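Local coordinates for protein inorganic pyrophosphatase (Helicobacter pylori, PDB 2BQX) that probably hydrolyses inorganic pyrophosphate to two phosphate ions with the help of magnesium, working as a homohexamer, at residues H24-Y29 against D41-G46; D66-L71 against M100-I105. All coordinates share one frame; numbering follows the deposited sequence.

In the fold
Both contacts are strand pairings of one pyrophosphatase domain, but they sit at different depths. Contact 1 is the partly buried antiparallel hairpin of strands 27-31 and 38-43, its centre about 15 Å from that of the chain and within reach of a second subunit. Contact 2 is buried, its centre about 5 Å from that of the chain, and joins strands 69-72 and 99-108 in parallel within the larger mixed sheet; no other chain touches it. The hairpin carries cationic side chains predicted to bind substrate, Lys28 and Arg42, whereas contact 2 holds two of the three aspartates predicted to bind magnesium, Asp69 and Asp101. The two share no strand: their centres lie about 17 Å apart and their nearest atoms about 7 Å.

Contact 1: H24-Y29 against D41-G46; sequences HSNIKY and DRVLYG
Asp41, in the returning strand 38-43 of a beta hairpin, faces Lys28 together with Arg42, a classic beta bulge. Both backbone N atoms converge on Lys28 O, Asp41 N at 2.9 Å and Arg42 N at 3.1 Å, so one carbonyl serves two donors. The side chains of Asp41 and Lys28 run alongside each other, and Lys28 NZ meets Asp41 OD1 at 2.9 Å on its anti side, 34° out of the carboxylate plane. The lysine chain is extended until chi4 (-66°), whose bend turns the ammonium to the aspartate. Lys28 and Arg42 are predicted to bind substrate. Arg42 O accepts in return from Lys28 N at 2.7 Å, while the arginine's guanidinium leads away to Glu144 and to Lys111 O of the second subunit. Val43 and Ile27 form a non-hydrogen-bonded pair, their side chains on the face opposite to Lys28 and Arg42, where Ile27 also packs on Ala77 of that subunit; Val43 CG1 lies beside Asn26 ND2. At Leu44 the strand has ended, yet its N still reaches Asn26 O at 2.9 Å. The leucine side chain, close to that of Tyr140, brings CD1 to 3.9 Å from Asn26 CB.

Contact 2: D66-L71 against M100-I105; sequences DPVDAL and MDEKLI
Asp69 and Lys103 lie side by side and join in a salt bridge, Lys103 NZ to Asp69 OD2 at 2.7 Å. The ammonium approaches from above the carboxylate plane, 41° out of it. The same nitrogen grips Asp101 OD2 at 2.8 Å, on the syn side of that carboxylate, and also bonds to the hydroxyl of Tyr54, predicted to bind substrate. Lys103 thus links two aspartates predicted to bind magnesium; its charge probably eases the repulsion between Asp69 OD2 and Asp101 OD1, 4.1 Å apart. A bend at chi2 (-65°) turns the lysine chain toward Asp69, and its CD passes close to Asp69 CB.

Behind this network the backbones pair as parallel strands of the mixed sheet at the heart of the pyrophosphatase fold. Leu104 bonds to the strand 69-71 at both its polar backbone atoms: its N donates to Asp69 O, tilted 32° from the carbonyl plane, and its O accepts from Leu71 N at 2.7 Å. Ala70 CB rests against Leu104 CB on one face; on the other, Leu71 and Ile105 point the same way and meet through their CD1 atoms at 3.7 Å.

Farther out, the side chain of Val68 crosses that of Leu104 at about a right angle, its CG2 3.8 Å from Leu104 CD1, and helix 157-171 covers this side through Val163 and Ala167. Where the strands diverge, a water bridges them, accepting from Asp69 N and lying within hydrogen-bonding distance of Glu102 O and Glu102 OE1. The Glu102 carboxylate is held in turn by Ser63, whose OG bonds to Glu102 OE2.

Contact 1: H24-Y29 against D41-G46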
loop_
_atom_site.group_PDB
_atom_site.type_symbol
_atom_site.label_atom_id
_atom_site.label_comp_id
_atom_site.label_asym_id
_atom_site.label_seq_id
_atom_site.Cartn_x
_atom_site.Cartn_y
_atom_site.Cartn_z
ATOM N N HIS A 24 1.075 10.487 -6.101
ATOM C CA HIS A 24 0.128 9.373 -6.229
ATOM C C HIS A 24 -1.165 9.522 -5.436
ATOM O O HIS A 24 -2.106 8.755 -5.634
ATOM C CB HIS A 24 0.784 8.036 -5.845
ATOM C CG HIS A 24 1.966 7.679 -6.691
ATOM N ND1 HIS A 24 1.903 7.629 -8.066
ATOM C CD2 HIS A 24 3.240 7.355 -6.361
ATOM C CE1 HIS A 24 3.086 7.292 -8.548
ATOM N NE2 HIS A 24 3.914 7.119 -7.535
ATOM N N SER A 25 -1.222 10.499 -4.540
ATOM C CA SER A 25 -2.420 10.701 -3.732
ATOM C C SER A 25 -3.512 11.419 -4.519
ATOM O O SER A 25 -3.228 12.113 -5.498
ATOM C CB SER A 25 -2.075 11.517 -2.480
ATOM O OG SER A 25 -3.239 11.803 -1.720
ATOM N N ASN A 26 -4.763 11.235 -4.102
ATOM C CA ASN A 26 -5.883 11.921 -4.737
ATOM C C ASN A 26 -6.471 12.881 -3.698
ATOM O O ASN A 26 -7.578 13.387 -3.856
ATOM C CB ASN A 26 -6.947 10.921 -5.232
ATOM C CG ASN A 26 -7.620 10.156 -4.104
ATOM O OD1 ASN A 26 -7.077 10.037 -3.004
ATOM N ND2 ASN A 26 -8.811 9.616 -4.382
ATOM N N ILE A 27 -5.705 13.141 -2.644
ATOM C CA ILE A 27 -6.152 14.049 -1.592
ATOM C C ILE A 27 -5.262 15.282 -1.531
ATOM O O ILE A 27 -4.060 15.185 -1.276
ATOM C CB ILE A 27 -6.129 13.382 -0.201
ATOM C CG1 ILE A 27 -7.029 12.142 -0.194
ATOM C CG2 ILE A 27 -6.606 14.393 0.858
ATOM C CD1 ILE A 27 -6.958 11.334 1.088
ATOM N N LYS A 28 -5.850 16.446 -1.768
ATOM C CA LYS A 28 -5.091 17.689 -1.701
ATOM C C LYS A 28 -5.238 18.300 -0.311
ATOM O O LYS A 28 -6.356 18.554 0.138
ATOM C CB LYS A 28 -5.610 18.684 -2.740
ATOM C CG LYS A 28 -4.961 20.061 -2.674
ATOM C CD LYS A 28 -5.588 20.999 -3.697
ATOM C CE LYS A 28 -4.906 22.362 -3.715
ATOM N NZ LYS A 28 -5.105 23.105 -2.445
ATOM N N TYR A 29 -4.117 18.522 0.371
ATOM C CA TYR A 29 -4.146 19.150 1.690
ATOM C C TYR A 29 -3.726 20.598 1.479
ATOM O O TYR A 29 -3.209 20.958 0.417
ATOM C CB TYR A 29 -3.152 18.482 2.656
ATOM C CG TYR A 29 -3.519 17.072 3.046
ATOM C CD1 TYR A 29 -4.391 16.823 4.109
ATOM C CD2 TYR A 29 -3.028 15.985 2.326
ATOM C CE1 TYR A 29 -4.766 15.525 4.443
ATOM C CE2 TYR A 29 -3.399 14.683 2.650
ATOM C CZ TYR A 29 -4.270 14.461 3.708
ATOM O OH TYR A 29 -4.673 13.179 4.018
ATOM N N ASP A 41 -8.253 19.732 1.911
ATOM C CA ASP A 41 -8.862 20.712 1.018
ATOM C C ASP A 41 -9.744 20.115 -0.071
ATOM O O ASP A 41 -10.834 20.620 -0.347
ATOM C CB ASP A 41 -7.757 21.563 0.384
ATOM C CG ASP A 41 -8.296 22.764 -0.368
ATOM O OD1 ASP A 41 -7.832 22.995 -1.500
ATOM O OD2 ASP A 41 -9.167 23.481 0.168
ATOM N N ARG A 42 -9.289 19.036 -0.691
ATOM C CA ARG A 42 -10.082 18.448 -1.757
ATOM C C ARG A 42 -9.706 17.015 -2.066
ATOM O O ARG A 42 -8.550 16.628 -1.940
ATOM C CB ARG A 42 -9.912 19.296 -3.023
ATOM C CG ARG A 42 -10.547 18.730 -4.282
ATOM C CD ARG A 42 -12.059 18.819 -4.214
ATOM N NE ARG A 42 -12.491 20.118 -3.708
ATOM C CZ ARG A 42 -12.153 21.285 -4.246
ATOM N NH1 ARG A 42 -12.592 22.415 -3.705
ATOM N NH2 ARG A 42 -11.380 21.322 -5.328
ATOM N N VAL A 43 -10.704 16.230 -2.449
ATOM C CA VAL A 43 -10.476 14.859 -2.864
ATOM C C VAL A 43 -10.843 14.920 -4.335
ATOM O O VAL A 43 -11.961 15.306 -4.685
ATOM C CB VAL A 43 -11.394 13.851 -2.145
ATOM C CG1 VAL A 43 -11.114 12.449 -2.669
ATOM C CG2 VAL A 43 -11.149 13.888 -0.637
ATOM N N LEU A 44 -9.896 14.573 -5.196
ATOM C CA LEU A 44 -10.124 14.618 -6.642
ATOM C C LEU A 44 -11.453 13.970 -7.027
ATOM O O LEU A 44 -11.795 12.897 -6.537
ATOM C CB LEU A 44 -8.973 13.920 -7.372
ATOM C CG LEU A 44 -7.582 14.550 -7.239
ATOM C CD1 LEU A 44 -6.572 13.705 -7.990
ATOM C CD2 LEU A 44 -7.601 15.976 -7.804
ATOM N N TYR A 45 -12.199 14.636 -7.903
ATOM C CA TYR A 45 -13.490 14.130 -8.362
ATOM C C TYR A 45 -13.314 12.962 -9.326
ATOM O O TYR A 45 -14.172 12.089 -9.414
ATOM C CB TYR A 45 -14.268 15.226 -9.090
ATOM C CG TYR A 45 -14.937 16.262 -8.206
ATOM C CD1 TYR A 45 -14.327 16.731 -7.043
ATOM C CD2 TYR A 45 -16.157 16.823 -8.582
ATOM C CE1 TYR A 45 -14.923 17.745 -6.276
ATOM C CE2 TYR A 45 -16.757 17.831 -7.836
ATOM C CZ TYR A 45 -16.135 18.287 -6.685
ATOM O OH TYR A 45 -16.726 19.296 -5.953
ATOM N N GLY A 46 -12.201 12.963 -10.053
ATOM C CA GLY A 46 -11.956 11.914 -11.018
ATOM C C GLY A 46 -11.028 10.820 -10.545
ATOM O O GLY A 46 -10.435 10.901 -9.465
#

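Contact 2: D66-L71 against M100-I105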
loop_
_atom_site.group_PDB
_atom_site.type_symbol
_atom_site.label_atom_id
_atom_site.label_comp_id
_atom_site.label_asym_id
_atom_site.label_seq_id
_atom_site.Cartn_x
_atom_site.Cartn_y
_atom_site.Cartn_z
ATOM N N ASP A 66 -1.278 33.865 -3.349
ATOM C CA ASP A 66 -0.834 32.833 -2.419
ATOM C C ASP A 66 0.618 32.488 -2.741
ATOM O O ASP A 66 1.119 32.817 -3.818
ATOM C CB ASP A 66 -1.717 31.585 -2.548
ATOM C CG ASP A 66 -3.108 31.784 -1.959
ATOM O OD1 ASP A 66 -3.986 30.936 -2.212
ATOM O OD2 ASP A 66 -3.323 32.778 -1.234
ATOM N N PRO A 67 1.323 31.838 -1.804
ATOM C CA PRO A 67 2.718 31.483 -2.074
ATOM C C PRO A 67 2.820 30.759 -3.420
ATOM O O PRO A 67 1.883 30.075 -3.825
ATOM C CB PRO A 67 3.077 30.591 -0.887
ATOM C CG PRO A 67 2.255 31.191 0.228
ATOM C CD PRO A 67 0.919 31.424 -0.447
ATOM N N VAL A 68 3.941 30.919 -4.115
ATOM C CA VAL A 68 4.120 30.279 -5.418
ATOM C C VAL A 68 4.147 28.754 -5.263
ATOM O O VAL A 68 4.765 28.231 -4.335
ATOM C CB VAL A 68 5.422 30.778 -6.102
ATOM C CG1 VAL A 68 6.635 30.438 -5.248
ATOM C CG2 VAL A 68 5.550 30.174 -7.490
ATOM N N ASP A 69 3.463 28.049 -6.163
ATOM C CA ASP A 69 3.381 26.584 -6.109
ATOM C C ASP A 69 4.570 25.907 -6.774
ATOM O O ASP A 69 5.177 26.452 -7.692
ATOM C CB ASP A 69 2.114 26.073 -6.808
ATOM C CG ASP A 69 0.842 26.533 -6.140
ATOM O OD1 ASP A 69 0.759 26.466 -4.892
ATOM O OD2 ASP A 69 -0.082 26.937 -6.876
ATOM N N ALA A 70 4.881 24.700 -6.324
ATOM C CA ALA A 70 5.982 23.953 -6.900
ATOM C C ALA A 70 5.669 22.468 -6.912
ATOM O O ALA A 70 5.080 21.942 -5.971
ATOM C CB ALA A 70 7.250 24.197 -6.108
ATOM N N LEU A 71 6.041 21.810 -8.001
ATOM C CA LEU A 71 5.867 20.378 -8.110
ATOM C C LEU A 71 7.263 19.856 -7.842
ATOM O O LEU A 71 8.238 20.391 -8.370
ATOM C CB LEU A 71 5.439 19.980 -9.521
ATOM C CG LEU A 71 3.985 20.296 -9.887
ATOM C CD1 LEU A 71 3.770 20.107 -11.389
ATOM C CD2 LEU A 71 3.067 19.371 -9.102
ATOM N N MET A 100 -4.140 33.502 -14.755
ATOM C CA MET A 100 -2.932 32.750 -15.026
ATOM C C MET A 100 -2.385 32.133 -13.751
ATOM O O MET A 100 -2.562 32.667 -12.654
ATOM C CB MET A 100 -1.880 33.650 -15.676
ATOM C CG MET A 100 -2.253 34.091 -17.081
ATOM S SD MET A 100 -2.670 32.689 -18.148
ATOM C CE MET A 100 -1.059 31.926 -18.378
ATOM N N ASP A 101 -1.737 30.988 -13.901
ATOM C CA ASP A 101 -1.169 30.304 -12.759
ATOM C C ASP A 101 0.139 29.697 -13.226
ATOM O O ASP A 101 0.296 29.352 -14.395
ATOM C CB ASP A 101 -2.127 29.220 -12.259
ATOM C CG ASP A 101 -1.742 28.682 -10.889
ATOM O OD1 ASP A 101 -0.803 29.222 -10.263
ATOM O OD2 ASP A 101 -2.389 27.719 -10.432
ATOM N N GLU A 102 1.087 29.593 -12.310
ATOM C CA GLU A 102 2.386 29.046 -12.637
ATOM C C GLU A 102 2.714 27.962 -11.629
ATOM O O GLU A 102 2.414 28.098 -10.442
ATOM C CB GLU A 102 3.449 30.147 -12.573
ATOM C CG GLU A 102 3.518 30.832 -11.211
ATOM C CD GLU A 102 2.325 31.738 -10.946
ATOM O OE1 GLU A 102 1.943 31.893 -9.765
ATOM O OE2 GLU A 102 1.779 32.306 -11.917
ATOM N N LYS A 103 3.304 26.871 -12.099
ATOM C CA LYS A 103 3.693 25.797 -11.194
ATOM C C LYS A 103 5.178 25.574 -11.427
ATOM O O LYS A 103 5.577 25.142 -12.504
ATOM C CB LYS A 103 2.935 24.495 -11.498
ATOM C CG LYS A 103 1.414 24.594 -11.511
ATOM C CD LYS A 103 0.838 24.938 -10.155
ATOM C CE LYS A 103 -0.688 25.029 -10.216
ATOM N NZ LYS A 103 -1.256 25.602 -8.967
ATOM N N LEU A 104 5.996 25.890 -10.434
ATOM C CA LEU A 104 7.428 25.683 -10.561
ATOM C C LEU A 104 7.663 24.173 -10.655
ATOM O O LEU A 104 6.954 23.396 -10.019
ATOM C CB LEU A 104 8.157 26.253 -9.336
ATOM C CG LEU A 104 8.117 27.777 -9.151
ATOM C CD1 LEU A 104 8.735 28.173 -7.809
ATOM C CD2 LEU A 104 8.868 28.432 -10.292
ATOM N N ILE A 105 8.637 23.764 -11.462
ATOM C CA ILE A 105 8.967 22.345 -11.617
ATOM C C ILE A 105 10.313 22.147 -10.937
ATOM O O ILE A 105 11.305 22.769 -11.324
ATOM C CB ILE A 105 9.092 21.944 -13.105
ATOM C CG1 ILE A 105 7.790 22.257 -13.853
ATOM C CG2 ILE A 105 9.455 20.457 -13.223
ATOM C CD1 ILE A 105 6.548 21.592 -13.301
HETATM O O HOH W 1 1.892 29.593 -8.252
#